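Long-range contact in ethylbenzene dehydrogenase alpha-subunit (Aromatoleum aromaticum, PDB 2IVF), which is the alpha subunit of a molybdopterin oxidoreductase family enzyme and carries a molybdenum atom, pterin-based cofactors and an iron/sulfur cluster: residues G542-H553 and W587-K598. Residues are numbered along the deposited sequence; the frame is centred on the assembly and turned at random.
Sequences GLVPPAMWLYYH and WTNDHIRPAPDK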
ATOM      1  N   GLY A 542      -8.021  30.606 -12.342  1.00 28.62           N
ATOM      2  CA  GLY A 542      -8.611  30.481 -10.973  1.00 27.95           C
ATOM      3  C   GLY A 542      -7.951  29.488 -10.020  1.00 27.83           C
ATOM      4  O   GLY A 542      -8.557  29.068  -9.013  1.00 25.87           O
ATOM      5  N   LEU A 543      -6.715  29.103 -10.344  1.00 27.13           N
ATOM      6  CA  LEU A 543      -5.926  28.249  -9.478  1.00 26.90           C
ATOM      7  C   LEU A 543      -5.212  29.166  -8.503  1.00 26.72           C
ATOM      8  O   LEU A 543      -4.488  30.078  -8.916  1.00 26.15           O
ATOM      9  CB  LEU A 543      -4.914  27.448 -10.270  1.00 26.94           C
ATOM     10  CG  LEU A 543      -5.547  26.367 -11.147  1.00 27.62           C
ATOM     11  CD1 LEU A 543      -4.591  25.913 -12.228  1.00 29.02           C
ATOM     12  CD2 LEU A 543      -5.997  25.184 -10.289  1.00 28.96           C
ATOM     13  N   VAL A 544      -5.427  28.919  -7.218  1.00 26.24           N
ATOM     14  CA  VAL A 544      -5.075  29.896  -6.183  1.00 25.65           C
ATOM     15  C   VAL A 544      -4.343  29.191  -5.030  1.00 24.98           C
ATOM     16  O   VAL A 544      -4.598  28.012  -4.752  1.00 23.94           O
ATOM     17  CB  VAL A 544      -6.358  30.662  -5.689  1.00 25.77           C
ATOM     18  CG1 VAL A 544      -7.108  31.231  -6.881  1.00 24.71           C
ATOM     19  CG2 VAL A 544      -7.274  29.712  -4.901  1.00 25.04           C
ATOM     20  N   PRO A 545      -3.392  29.889  -4.383  1.00 25.38           N
ATOM     21  CA  PRO A 545      -2.721  29.328  -3.182  1.00 25.23           C
ATOM     22  C   PRO A 545      -3.748  28.968  -2.127  1.00 25.14           C
ATOM     23  O   PRO A 545      -4.560  29.831  -1.799  1.00 25.82           O
ATOM     24  CB  PRO A 545      -1.843  30.492  -2.679  1.00 24.89           C
ATOM     25  CG  PRO A 545      -2.346  31.724  -3.392  1.00 27.78           C
ATOM     26  CD  PRO A 545      -2.889  31.232  -4.709  1.00 25.95           C
ATOM     27  N   PRO A 546      -3.786  27.706  -1.662  1.00 24.25           N
ATOM     28  CA  PRO A 546      -4.807  27.252  -0.682  1.00 24.41           C
ATOM     29  C   PRO A 546      -4.733  27.852   0.733  1.00 24.94           C
ATOM     30  O   PRO A 546      -5.775  27.978   1.400  1.00 24.38           O
ATOM     31  CB  PRO A 546      -4.632  25.730  -0.686  1.00 25.55           C
ATOM     32  CG  PRO A 546      -3.243  25.530  -1.132  1.00 25.41           C
ATOM     33  CD  PRO A 546      -2.908  26.602  -2.075  1.00 23.55           C
ATOM     34  N   ALA A 547      -3.564  28.335   1.165  1.00 24.74           N
ATOM     35  CA  ALA A 547      -3.472  29.050   2.454  1.00 24.89           C
ATOM     36  C   ALA A 547      -4.423  30.251   2.552  1.00 25.41           C
ATOM     37  O   ALA A 547      -4.870  30.620   3.659  1.00 25.39           O
ATOM     38  CB  ALA A 547      -1.998  29.474   2.760  1.00 23.91           C
ATOM     39  N   MET A 548      -4.700  30.905   1.424  1.00 25.60           N
ATOM     40  CA  MET A 548      -5.421  32.168   1.466  1.00 26.23           C
ATOM     41  C   MET A 548      -6.857  31.967   1.901  1.00 26.04           C
ATOM     42  O   MET A 548      -7.304  32.617   2.846  1.00 25.19           O
ATOM     43  CB  MET A 548      -5.410  32.905   0.123  1.00 27.29           C
ATOM     44  CG  MET A 548      -4.033  33.275  -0.368  1.00 28.42           C
ATOM     45  SD  MET A 548      -3.054  34.154   0.875  1.00 30.87           S
ATOM     46  CE  MET A 548      -1.560  34.495  -0.088  1.00 32.19           C
ATOM     47  N   TRP A 549      -7.581  31.094   1.214  1.00 25.08           N
ATOM     48  CA  TRP A 549      -9.004  30.954   1.491  1.00 24.61           C
ATOM     49  C   TRP A 549      -9.157  30.227   2.860  1.00 24.33           C
ATOM     50  O   TRP A 549     -10.044  30.558   3.624  1.00 23.64           O
ATOM     51  CB  TRP A 549      -9.740  30.238   0.346  1.00 25.40           C
ATOM     52  CG  TRP A 549      -9.668  28.768   0.395  1.00 23.07           C
ATOM     53  CD1 TRP A 549      -8.619  27.980   0.095  1.00 26.81           C
ATOM     54  CD2 TRP A 549     -10.723  27.912   0.784  1.00 24.74           C
ATOM     55  NE1 TRP A 549      -8.944  26.642   0.300  1.00 25.50           N
ATOM     56  CE2 TRP A 549     -10.237  26.587   0.736  1.00 25.01           C
ATOM     57  CE3 TRP A 549     -12.028  28.149   1.216  1.00 24.20           C
ATOM     58  CZ2 TRP A 549     -11.019  25.496   1.049  1.00 26.72           C
ATOM     59  CZ3 TRP A 549     -12.814  27.068   1.543  1.00 26.78           C
ATOM     60  CH2 TRP A 549     -12.313  25.755   1.450  1.00 26.91           C
ATOM     61  N   LEU A 550      -8.232  29.314   3.184  1.00 23.16           N
ATOM     62  CA  LEU A 550      -8.281  28.650   4.484  1.00 23.51           C
ATOM     63  C   LEU A 550      -8.124  29.652   5.601  1.00 23.18           C
ATOM     64  O   LEU A 550      -8.871  29.601   6.597  1.00 23.23           O
ATOM     65  CB  LEU A 550      -7.234  27.554   4.607  1.00 23.02           C
ATOM     66  CG  LEU A 550      -7.425  26.319   3.721  1.00 24.58           C
ATOM     67  CD1 LEU A 550      -6.257  25.370   3.899  1.00 24.00           C
ATOM     68  CD2 LEU A 550      -8.788  25.623   3.981  1.00 23.11           C
ATOM     69  N   TYR A 551      -7.206  30.603   5.404  1.00 22.62           N
ATOM     70  CA  TYR A 551      -6.952  31.677   6.374  1.00 22.32           C
ATOM     71  C   TYR A 551      -8.122  32.628   6.529  1.00 21.83           C
ATOM     72  O   TYR A 551      -8.490  32.961   7.635  1.00 21.22           O
ATOM     73  CB  TYR A 551      -5.725  32.521   5.937  1.00 21.21           C
ATOM     74  CG  TYR A 551      -5.300  33.639   6.875  1.00 21.12           C
ATOM     75  CD1 TYR A 551      -4.453  33.388   7.952  1.00 20.16           C
ATOM     76  CD2 TYR A 551      -5.676  34.981   6.639  1.00 18.66           C
ATOM     77  CE1 TYR A 551      -4.032  34.447   8.810  1.00 21.55           C
ATOM     78  CE2 TYR A 551      -5.249  35.989   7.459  1.00 21.51           C
ATOM     79  CZ  TYR A 551      -4.419  35.716   8.542  1.00 19.58           C
ATOM     80  OH  TYR A 551      -4.049  36.785   9.325  1.00 21.74           O
ATOM     81  N   TYR A 552      -8.678  33.068   5.409  1.00 21.52           N
ATOM     82  CA  TYR A 552      -9.733  34.068   5.381  1.00 22.22           C
ATOM     83  C   TYR A 552     -11.144  33.531   5.584  1.00 21.87           C
ATOM     84  O   TYR A 552     -11.996  34.245   6.054  1.00 21.03           O
ATOM     85  CB  TYR A 552      -9.677  34.796   4.038  1.00 22.65           C
ATOM     86  CG  TYR A 552      -8.563  35.797   3.990  1.00 23.75           C
ATOM     87  CD1 TYR A 552      -8.558  36.872   4.868  1.00 21.59           C
ATOM     88  CD2 TYR A 552      -7.495  35.668   3.092  1.00 24.99           C
ATOM     89  CE1 TYR A 552      -7.547  37.785   4.862  1.00 22.97           C
ATOM     90  CE2 TYR A 552      -6.467  36.644   3.053  1.00 24.39           C
ATOM     91  CZ  TYR A 552      -6.507  37.686   3.942  1.00 24.22           C
ATOM     92  OH  TYR A 552      -5.515  38.666   3.973  1.00 25.88           O
ATOM     93  N   HIS A 553     -11.380  32.263   5.262  1.00 21.78           N
ATOM     94  CA  HIS A 553     -12.743  31.739   5.248  1.00 21.95           C
ATOM     95  C   HIS A 553     -12.971  30.514   6.105  1.00 23.08           C
ATOM     96  O   HIS A 553     -14.126  30.208   6.428  1.00 25.22           O
ATOM     97  CB  HIS A 553     -13.161  31.384   3.816  1.00 21.26           C
ATOM     98  CG  HIS A 553     -13.210  32.564   2.915  1.00 19.16           C
ATOM     99  ND1 HIS A 553     -14.186  33.526   3.009  1.00 21.05           N
ATOM    100  CD2 HIS A 553     -12.360  32.974   1.946  1.00 19.95           C
ATOM    101  CE1 HIS A 553     -13.941  34.472   2.115  1.00 24.39           C
ATOM    102  NE2 HIS A 553     -12.849  34.142   1.443  1.00 20.61           N
ATOM    103  N   TRP A 587       1.123  39.464  -3.341  1.00 27.53           N
ATOM    104  CA  TRP A 587      -0.068  38.666  -3.583  1.00 28.41           C
ATOM    105  C   TRP A 587      -1.161  39.617  -3.971  1.00 29.27           C
ATOM    106  O   TRP A 587      -1.307  40.643  -3.335  1.00 29.90           O
ATOM    107  CB  TRP A 587      -0.464  37.851  -2.348  1.00 27.60           C
ATOM    108  CG  TRP A 587       0.696  37.006  -1.877  1.00 27.07           C
ATOM    109  CD1 TRP A 587       1.594  37.343  -0.910  1.00 26.73           C
ATOM    110  CD2 TRP A 587       1.137  35.745  -2.412  1.00 27.74           C
ATOM    111  NE1 TRP A 587       2.543  36.367  -0.783  1.00 27.26           N
ATOM    112  CE2 TRP A 587       2.274  35.359  -1.674  1.00 25.78           C
ATOM    113  CE3 TRP A 587       0.648  34.876  -3.400  1.00 26.80           C
ATOM    114  CZ2 TRP A 587       2.957  34.172  -1.925  1.00 25.75           C
ATOM    115  CZ3 TRP A 587       1.315  33.695  -3.634  1.00 27.16           C
ATOM    116  CH2 TRP A 587       2.454  33.343  -2.890  1.00 25.70           C
ATOM    117  N   THR A 588      -1.919  39.243  -5.008  1.00 30.12           N
ATOM    118  CA  THR A 588      -2.964  40.071  -5.626  1.00 30.30           C
ATOM    119  C   THR A 588      -4.338  39.444  -5.411  1.00 30.74           C
ATOM    120  O   THR A 588      -4.443  38.380  -4.793  1.00 30.11           O
ATOM    121  CB  THR A 588      -2.709  40.181  -7.114  1.00 30.38           C
ATOM    122  OG1 THR A 588      -2.886  38.897  -7.727  1.00 31.05           O
ATOM    123  CG2 THR A 588      -1.277  40.704  -7.378  1.00 32.08           C
ATOM    124  N   ASN A 589      -5.393  40.090  -5.919  1.00 31.39           N
ATOM    125  CA  ASN A 589      -6.749  39.531  -5.794  1.00 31.32           C
ATOM    126  C   ASN A 589      -6.981  38.281  -6.618  1.00 30.88           C
ATOM    127  O   ASN A 589      -8.003  37.589  -6.429  1.00 31.20           O
ATOM    128  CB  ASN A 589      -7.845  40.558  -6.155  1.00 32.21           C
ATOM    129  CG  ASN A 589      -9.260  40.167  -5.553  1.00 34.63           C
ATOM    130  OD1 ASN A 589      -9.686  38.972  -5.561  1.00 40.36           O
ATOM    131  ND2 ASN A 589      -9.954  41.161  -5.017  1.00 39.63           N
ATOM    132  N   ASP A 590      -6.092  37.981  -7.564  1.00 30.19           N
ATOM    133  CA  ASP A 590      -6.226  36.715  -8.307  1.00 29.89           C
ATOM    134  C   ASP A 590      -5.618  35.521  -7.588  1.00 28.50           C
ATOM    135  O   ASP A 590      -5.798  34.378  -8.018  1.00 27.96           O
ATOM    136  CB  ASP A 590      -5.673  36.840  -9.722  1.00 31.05           C
ATOM    137  CG  ASP A 590      -6.552  37.718 -10.598  1.00 33.37           C
ATOM    138  OD1 ASP A 590      -7.697  38.027 -10.184  1.00 34.98           O
ATOM    139  OD2 ASP A 590      -6.105  38.084 -11.698  1.00 39.28           O
ATOM    140  N   HIS A 591      -4.900  35.819  -6.510  1.00 28.16           N
ATOM    141  CA  HIS A 591      -4.397  34.831  -5.535  1.00 27.47           C
ATOM    142  C   HIS A 591      -5.327  34.679  -4.339  1.00 26.97           C
ATOM    143  O   HIS A 591      -5.529  33.612  -3.826  1.00 26.35           O
ATOM    144  CB  HIS A 591      -3.014  35.247  -4.988  1.00 27.65           C
ATOM    145  CG  HIS A 591      -1.957  35.374  -6.041  1.00 27.95           C
ATOM    146  ND1 HIS A 591      -1.637  34.337  -6.890  1.00 32.03           N
ATOM    147  CD2 HIS A 591      -1.168  36.414  -6.398  1.00 28.71           C
ATOM    148  CE1 HIS A 591      -0.675  34.732  -7.711  1.00 33.34           C
ATOM    149  NE2 HIS A 591      -0.388  35.996  -7.443  1.00 31.54           N
ATOM    150  N   ILE A 592      -5.857  35.780  -3.845  1.00 26.64           N
ATOM    151  CA  ILE A 592      -6.648  35.724  -2.624  1.00 26.72           C
ATOM    152  C   ILE A 592      -8.143  35.581  -2.949  1.00 26.42           C
ATOM    153  O   ILE A 592      -8.877  36.523  -2.915  1.00 25.73           O
ATOM    154  CB  ILE A 592      -6.355  36.940  -1.747  1.00 26.73           C
ATOM    155  CG1 ILE A 592      -4.880  36.877  -1.320  1.00 27.57           C
ATOM    156  CG2 ILE A 592      -7.295  36.936  -0.506  1.00 27.29           C
ATOM    157  CD1 ILE A 592      -4.277  38.166  -0.913  1.00 26.26           C
ATOM    158  N   ARG A 593      -8.550  34.356  -3.254  1.00 26.07           N
ATOM    159  CA  ARG A 593      -9.912  34.026  -3.664  1.00 26.36           C
ATOM    160  C   ARG A 593     -10.348  32.774  -2.913  1.00 26.18           C
ATOM    161  O   ARG A 593      -9.489  31.925  -2.598  1.00 25.02           O
ATOM    162  CB  ARG A 593      -9.983  33.724  -5.170  1.00 26.16           C
ATOM    163  CG  ARG A 593      -9.548  34.847  -6.068  1.00 26.73           C
ATOM    164  CD  ARG A 593      -9.721  34.521  -7.546  1.00 27.32           C
ATOM    165  NE  ARG A 593     -11.126  34.283  -7.931  1.00 29.37           N
ATOM    166  CZ  ARG A 593     -11.500  33.529  -8.973  1.00 28.09           C
ATOM    167  NH1 ARG A 593     -10.589  32.957  -9.763  1.00 28.79           N
ATOM    168  NH2 ARG A 593     -12.782  33.344  -9.247  1.00 24.06           N
ATOM    169  N   PRO A 594     -11.650  32.685  -2.563  1.00 26.35           N
ATOM    170  CA  PRO A 594     -12.605  33.781  -2.711  1.00 26.90           C
ATOM    171  C   PRO A 594     -12.157  35.020  -1.961  1.00 27.53           C
ATOM    172  O   PRO A 594     -11.516  34.906  -0.936  1.00 27.33           O
ATOM    173  CB  PRO A 594     -13.894  33.266  -2.055  1.00 27.14           C
ATOM    174  CG  PRO A 594     -13.727  31.838  -1.826  1.00 26.36           C
ATOM    175  CD  PRO A 594     -12.268  31.480  -1.983  1.00 26.78           C
ATOM    176  N   ALA A 595     -12.490  36.196  -2.480  1.00 27.72           N
ATOM    177  CA  ALA A 595     -12.106  37.420  -1.821  1.00 28.57           C
ATOM    178  C   ALA A 595     -12.626  37.352  -0.361  1.00 29.58           C
ATOM    179  O   ALA A 595     -13.678  36.747  -0.097  1.00 29.26           O
ATOM    180  CB  ALA A 595     -12.685  38.625  -2.566  1.00 28.71           C
ATOM    181  N   PRO A 596     -11.879  37.931   0.597  1.00 30.84           N
ATOM    182  CA  PRO A 596     -12.328  37.984   2.004  1.00 30.78           C
ATOM    183  C   PRO A 596     -13.732  38.502   2.261  1.00 30.87           C
ATOM    184  O   PRO A 596     -14.332  38.137   3.261  1.00 31.09           O
ATOM    185  CB  PRO A 596     -11.272  38.878   2.651  1.00 30.65           C
ATOM    186  CG  PRO A 596     -10.026  38.465   1.910  1.00 31.46           C
ATOM    187  CD  PRO A 596     -10.524  38.504   0.471  1.00 30.94           C
ATOM    188  N   ASP A 597     -14.274  39.334   1.385  1.00 30.92           N
ATOM    189  CA  ASP A 597     -15.635  39.798   1.590  1.00 31.33           C
ATOM    190  C   ASP A 597     -16.659  38.963   0.821  1.00 31.34           C
ATOM    191  O   ASP A 597     -17.830  39.274   0.819  1.00 31.50           O
ATOM    192  CB  ASP A 597     -15.770  41.293   1.263  1.00 31.87           C
ATOM    193  CG  ASP A 597     -15.265  41.643  -0.123  1.00 33.77           C
ATOM    194  OD1 ASP A 597     -14.873  40.738  -0.902  1.00 33.57           O
ATOM    195  OD2 ASP A 597     -15.264  42.845  -0.429  1.00 38.00           O
ATOM    196  N   LYS A 598     -16.230  37.900   0.158  1.00 30.98           N
ATOM    197  CA  LYS A 598     -17.173  36.956  -0.408  1.00 31.09           C
ATOM    198  C   LYS A 598     -17.336  35.796   0.592  1.00 31.48           C
ATOM    199  O   LYS A 598     -16.489  35.592   1.478  1.00 31.16           O
ATOM    200  CB  LYS A 598     -16.640  36.413  -1.748  1.00 31.41           C
ATOM    201  CG  LYS A 598     -16.383  37.489  -2.813  1.00 30.78           C
ATOM    202  CD  LYS A 598     -17.677  38.154  -3.272  1.00 31.93           C
ATOM    203  CE  LYS A 598     -17.430  39.142  -4.416  1.00 31.60           C
ATOM    204  NZ  LYS A 598     -18.687  39.804  -4.829  1.00 29.71           N
TER
HETATM  205  O   HOH W   1      -3.855  32.578  -8.619  1.00 29.36           O
HETATM  206  O   HOH W   2      -7.121  30.491  -1.611  1.00 24.56           O
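With CG anti to its carbonyl carbon (chi1 -61°) and the chain bent at chi2, Met548 folds its thioether over Ile592 and lays its methyl on the Trp587 indole. Met548 CE stands 4.0 Å from the centroid of the Trp587 five-membered ring and 23° off its normal, the signature of a CH-pi contact; nearer the backbone, Met548 CG packs against Ile592 CG1 at 3.8 Å. Tyr552, one helical turn on, presents one ring face to Pro596, whose CG sits 3.7 Å from the centroid of the Tyr552 ring, while Tyr551 CD2 lies over the opposite face. Ile592 CG2 approaches the same ring obliquely.

A direct hydrogen bond comes from His553, at the end of helix 546-553. Its NE2 donates to Pro594 O at 2.8 Å with an N-H...O angle of 156°; the acceptor lies close to the imidazole plane, but the donor stands well above the carbonyl plane. Pro594 follows a cis peptide bond, and its CD packs 3.7 Å from Trp549 CB.

Two waters extend the polar contact. One donates to Pro545 O and to Arg593 O, and accepts from Trp549 N at 2.9 Å; the other donates to Leu543 O and Asp590 O and accepts a weak bond from His591 ND1. Arg593 brings NH1 to within 3.4 Å of Gly542 CA, while its NE forms a salt bridge with Asp184.

Within the molybdopterin oxidoreductase region, the contact thus fastens the irregular 587-598 loop, which leads toward strand 602-606, along strand 543-544, itself paired in parallel with strand 214-215, and the following helix. Its chemistry is mixed: apolar and CH-pi packing joins the side chains, whereas several main-chain carbonyls in this largely buried seam receive hydrogen bonds from one imidazole N-H and two bridging waters.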